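Local coordinates for Mgp-operon protein 3 (Mycoplasma pneumoniae, PDB 6RJ1) that probably takes part in attaching the bacterium to host cells as a membrane-anchored surface adhesin, P40/P90, alongside the adhesin P1, at residues A[163-169]-A[227-232]; A[555-560]-A[657-661]. All coordinates share one frame; numbering follows the deposited sequence.

Contact 1 (163-169 with 227-232) and contact 2 (555-560 with 657-661) illustrate how one sheet can draw together chain segments far apart in sequence. Their centres lie 13 Å apart and their nearest atoms about 5 Å apart, so they do not touch. Strand 650-654 connects them, pairing parallel with strand 165-167 and antiparallel with strand 549-563. Asn655 and Tyr662, both beyond that strand, also span the gap: Asn655 binds the Tyr229 hydroxyl of contact 1 and the Leu659 carbonyl of contact 2, and the Tyr662 hydroxyl meets both Glu167 and Ser657. Both contacts are buried; contact 1 closes along the chain before contact 2 opens.

Contact 1 (A[163-169]-A[227-232]); sequences DLLVEQP and RAYRKL
Glu167 and Tyr229 face each other on a short antiparallel pairing, and their packing shows how a strand pair can be framed by its side chains. The extended Glu167 chain, with CG anti to the backbone N (chi1 -165°), lays its CG over one face of the Tyr229 ring toward the rim, a CH-pi contact 4.2 Å from the ring centroid. The carboxylate lies nearly parallel to the ring plane, 17° away, but is turned steeply against the Arg227 guanidinium. Arg227 NE reaches Glu167 OE2 (3.1 Å) from above the carboxylate plane in a salt bridge. The guanidinium also carries Gln168 CG over one face, while its NH1 donates an almost straight N-H to Pro169 O (3.0 Å), though from above the carbonyl plane, off any lone pair. The Gln168 amide lies nearly parallel to the guanidinium, OE1 accepting from Ala228 N at 2.8 Å; its own N binds Ala228 O, so side chain and backbone together grip Ala228. At the pairing's centre Val166 and Arg230 exchange both backbone bonds. Toward the other end Leu165 CG packs on Tyr229 CB at 3.9 Å, and Lys231 runs alongside Asp163 to a salt bridge, NZ to OD1 (3.2 Å).
Most charged ends have second partners: Glu167 meets Tyr662 and Arg181, Arg227 Glu240, Asp163 Ser526, and Lys231 the Gln162 carbonyl, while the Tyr229 hydroxyl binds Asn655. By backbone pairing, strand 165-167 lies between strand 229-230 and the parallel strand 650-654, with helix 446-454 touching Val166, Arg230 and Leu232, and helix 253-267 touching Arg230.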
# COMPACT_ATOMS: atom_id res chain seq x y z
N ASP A 163 7.73 -20.57 -3.64
CA ASP A 163 6.94 -20.39 -4.85
C ASP A 163 6.35 -19.00 -5.02
O ASP A 163 5.74 -18.73 -6.05
CB ASP A 163 5.82 -21.45 -4.91
CG ASP A 163 6.26 -22.81 -5.40
OD1 ASP A 163 7.27 -22.88 -6.16
OD2 ASP A 163 5.57 -23.82 -5.06
N LEU A 164 6.53 -18.13 -4.02
CA LEU A 164 6.00 -16.76 -4.05
C LEU A 164 6.50 -15.94 -5.23
O LEU A 164 7.70 -15.88 -5.50
CB LEU A 164 6.25 -16.02 -2.73
CG LEU A 164 5.60 -14.64 -2.59
CD1 LEU A 164 4.12 -14.74 -2.30
CD2 LEU A 164 6.29 -13.83 -1.52
N LEU A 165 5.54 -15.31 -5.90
CA LEU A 165 5.72 -14.42 -7.04
C LEU A 165 5.33 -13.01 -6.62
O LEU A 165 4.26 -12.83 -6.04
CB LEU A 165 4.81 -14.89 -8.18
CG LEU A 165 5.45 -15.55 -9.41
CD1 LEU A 165 6.51 -16.55 -9.03
CD2 LEU A 165 4.40 -16.22 -10.23
N VAL A 166 6.20 -12.02 -6.88
CA VAL A 166 5.91 -10.61 -6.56
C VAL A 166 5.98 -9.80 -7.86
O VAL A 166 6.94 -9.92 -8.63
CB VAL A 166 6.83 -10.01 -5.45
CG1 VAL A 166 6.36 -8.61 -5.05
CG2 VAL A 166 6.90 -10.92 -4.22
N GLU A 167 4.95 -9.00 -8.11
CA GLU A 167 4.87 -8.14 -9.28
C GLU A 167 5.89 -7.01 -9.19
O GLU A 167 6.11 -6.47 -8.10
CB GLU A 167 3.46 -7.53 -9.40
CG GLU A 167 3.15 -6.93 -10.76
CD GLU A 167 1.97 -5.98 -10.80
OE1 GLU A 167 1.32 -5.78 -9.76
OE2 GLU A 167 1.70 -5.43 -11.90
N GLN A 168 6.49 -6.61 -10.34
CA GLN A 168 7.41 -5.49 -10.39
C GLN A 168 6.66 -4.22 -9.92
O GLN A 168 5.45 -4.14 -10.12
CB GLN A 168 8.07 -5.33 -11.78
CG GLN A 168 7.14 -4.91 -12.91
CD GLN A 168 7.86 -4.82 -14.23
OE1 GLN A 168 7.45 -5.41 -15.22
NE2 GLN A 168 8.96 -4.07 -14.28
N PRO A 169 7.30 -3.29 -9.17
CA PRO A 169 6.54 -2.14 -8.67
C PRO A 169 5.89 -1.27 -9.74
O PRO A 169 6.41 -1.15 -10.86
CB PRO A 169 7.57 -1.37 -7.83
CG PRO A 169 8.65 -2.33 -7.55
CD PRO A 169 8.71 -3.21 -8.76
N ARG A 227 3.69 -7.37 -17.26
CA ARG A 227 4.56 -6.92 -16.16
C ARG A 227 5.14 -8.12 -15.43
O ARG A 227 4.45 -9.13 -15.22
CB ARG A 227 3.81 -6.05 -15.14
CG ARG A 227 2.68 -5.18 -15.69
CD ARG A 227 2.85 -3.70 -15.35
NE ARG A 227 3.04 -3.50 -13.92
CZ ARG A 227 4.01 -2.79 -13.38
NH1 ARG A 227 4.12 -2.69 -12.07
NH2 ARG A 227 4.88 -2.15 -14.15
N ALA A 228 6.42 -8.03 -15.07
CA ALA A 228 7.13 -9.12 -14.43
C ALA A 228 6.62 -9.49 -13.05
O ALA A 228 6.28 -8.62 -12.25
CB ALA A 228 8.61 -8.81 -14.37
N TYR A 229 6.53 -10.80 -12.82
CA TYR A 229 6.23 -11.45 -11.56
C TYR A 229 7.49 -12.24 -11.30
O TYR A 229 7.95 -12.98 -12.19
CB TYR A 229 5.02 -12.39 -11.68
CG TYR A 229 3.70 -11.65 -11.61
CD1 TYR A 229 3.14 -11.29 -10.39
CD2 TYR A 229 3.02 -11.30 -12.78
CE1 TYR A 229 1.93 -10.60 -10.33
CE2 TYR A 229 1.81 -10.61 -12.73
CZ TYR A 229 1.26 -10.27 -11.50
OH TYR A 229 0.06 -9.59 -11.46
N ARG A 230 8.13 -12.01 -10.16
CA ARG A 230 9.39 -12.69 -9.91
C ARG A 230 9.43 -13.38 -8.55
O ARG A 230 8.73 -12.98 -7.61
CB ARG A 230 10.59 -11.72 -10.08
CG ARG A 230 10.80 -11.15 -11.48
CD ARG A 230 11.46 -12.13 -12.43
NE ARG A 230 11.65 -11.58 -13.78
CZ ARG A 230 10.76 -11.67 -14.76
NH1 ARG A 230 11.02 -11.13 -15.95
NH2 ARG A 230 9.60 -12.28 -14.57
N LYS A 231 10.27 -14.43 -8.45
CA LYS A 231 10.51 -15.16 -7.22
C LYS A 231 11.48 -14.32 -6.36
O LYS A 231 12.12 -13.40 -6.86
CB LYS A 231 11.08 -16.55 -7.51
CG LYS A 231 10.03 -17.55 -7.99
CD LYS A 231 10.48 -18.99 -7.74
CE LYS A 231 9.33 -19.95 -7.92
NZ LYS A 231 9.71 -21.34 -7.56
N LEU A 232 11.54 -14.62 -5.06
CA LEU A 232 12.35 -13.92 -4.07
C LEU A 232 13.82 -13.68 -4.49
O LEU A 232 14.32 -12.58 -4.30
CB LEU A 232 12.26 -14.68 -2.74
CG LEU A 232 11.40 -14.07 -1.61
CD1 LEU A 232 10.18 -13.33 -2.12
CD2 LEU A 232 11.01 -15.13 -0.62

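Contact 2 (A[555-560]-A[657-661]); sequences FKAGAV and SPLNS
The Lys556 side chain leaves the backbone with CG anti to N (chi1 176°) and then bends twice, at chi3 (97°) and chi4 (78°), which curls its amine back toward Asn660. The two side chains cross at about a right angle, and NZ meets a lone pair of Asn660 OD1 in the carbonyl plane at 2.9 Å. The same amine donates to Ala557 O, reaching it from above the carbonyl plane. Asn660 donates its ND2 to a water, which in turn donates to Ala559 O, and Gln512 is a further acceptor for that nitrogen; Val560 CG1 packs against the amide at 3.6 Å from ND2. Between these groups the backbones themselves close up. Gly558 N sits nearly in line with the Ser657 C=O (N to O 2.8 Å), and, with no side chain in the way, its CA comes 3.3 Å from Leu659 O. A second water bridges Lys556 O and Pro658 O, beside the place where Phe555 CD1 rests on Pro658 CB (3.9 Å).
Ser657 OG accepts from Leu659 N, making an ST turn, and also bonds the Tyr662 hydroxyl. With this turn the chain leaving strand 650-654, antiparallel to strand 549-563, folds back beside strand 549-563 where that strand is interrupted; both segments lie within the MgpC adhesin region, a family grouped with the beta-propellers.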
# COMPACT_ATOMS: atom_id res chain seq x y z
N PHE A 555 -3.11 0.32 2.24
CA PHE A 555 -3.96 -0.31 1.25
C PHE A 555 -3.55 -1.76 1.25
O PHE A 555 -2.36 -2.06 1.35
CB PHE A 555 -3.77 0.29 -0.15
CG PHE A 555 -4.77 1.36 -0.47
CD1 PHE A 555 -6.07 1.02 -0.86
CD2 PHE A 555 -4.42 2.70 -0.40
CE1 PHE A 555 -7.00 2.02 -1.14
CE2 PHE A 555 -5.36 3.69 -0.69
CZ PHE A 555 -6.64 3.34 -1.05
N LYS A 556 -4.52 -2.66 1.19
CA LYS A 556 -4.26 -4.09 1.12
C LYS A 556 -3.71 -4.33 -0.28
O LYS A 556 -4.34 -3.95 -1.27
CB LYS A 556 -5.57 -4.87 1.34
CG LYS A 556 -5.44 -6.38 1.20
CD LYS A 556 -6.77 -7.02 0.76
CE LYS A 556 -6.83 -7.27 -0.74
NZ LYS A 556 -6.06 -8.48 -1.14
N ALA A 557 -2.50 -4.90 -0.37
CA ALA A 557 -1.90 -5.23 -1.66
C ALA A 557 -2.61 -6.50 -2.18
O ALA A 557 -3.05 -7.33 -1.37
CB ALA A 557 -0.41 -5.48 -1.50
N GLY A 558 -2.76 -6.62 -3.50
CA GLY A 558 -3.40 -7.78 -4.11
C GLY A 558 -2.62 -9.05 -3.85
O GLY A 558 -1.45 -9.12 -4.19
N ALA A 559 -3.24 -10.04 -3.18
CA ALA A 559 -2.59 -11.31 -2.89
C ALA A 559 -3.53 -12.46 -3.25
O ALA A 559 -4.58 -12.66 -2.62
CB ALA A 559 -2.17 -11.38 -1.44
N VAL A 560 -3.17 -13.17 -4.32
CA VAL A 560 -3.99 -14.24 -4.88
C VAL A 560 -3.18 -15.53 -5.11
O VAL A 560 -1.99 -15.58 -4.80
CB VAL A 560 -4.72 -13.77 -6.17
CG1 VAL A 560 -5.74 -12.68 -5.87
CG2 VAL A 560 -3.74 -13.32 -7.25
N SER A 657 -0.04 -3.47 -6.09
CA SER A 657 -1.17 -2.54 -6.11
C SER A 657 -2.37 -3.03 -5.25
O SER A 657 -2.38 -4.20 -4.86
CB SER A 657 -1.62 -2.34 -7.55
OG SER A 657 -2.52 -3.36 -7.96
N PRO A 658 -3.43 -2.20 -5.01
CA PRO A 658 -4.58 -2.68 -4.22
C PRO A 658 -5.55 -3.61 -4.97
O PRO A 658 -6.60 -3.96 -4.42
CB PRO A 658 -5.26 -1.38 -3.76
CG PRO A 658 -4.36 -0.27 -4.17
CD PRO A 658 -3.62 -0.77 -5.35
N LEU A 659 -5.19 -4.04 -6.21
CA LEU A 659 -6.03 -4.94 -7.01
C LEU A 659 -5.64 -6.41 -6.92
O LEU A 659 -4.46 -6.74 -7.01
CB LEU A 659 -6.08 -4.53 -8.48
CG LEU A 659 -6.73 -3.17 -8.82
CD1 LEU A 659 -7.03 -3.09 -10.28
CD2 LEU A 659 -7.99 -2.91 -8.01
N ASN A 660 -6.66 -7.28 -6.80
CA ASN A 660 -6.49 -8.74 -6.78
C ASN A 660 -6.42 -9.26 -8.21
O ASN A 660 -5.56 -10.08 -8.52
CB ASN A 660 -7.64 -9.44 -6.03
CG ASN A 660 -7.35 -9.69 -4.57
OD1 ASN A 660 -6.54 -9.01 -3.94
ND2 ASN A 660 -8.03 -10.67 -4.00
N SER A 661 -7.33 -8.78 -9.08
CA SER A 661 -7.40 -9.18 -10.49
C SER A 661 -6.99 -8.05 -11.42
O SER A 661 -7.37 -6.89 -11.22
CB SER A 661 -8.80 -9.67 -10.84
OG SER A 661 -8.89 -10.05 -12.21
O HOH W 1 -7.05 -3.86 -1.65
O HOH W 2 -7.32 -11.74 -1.39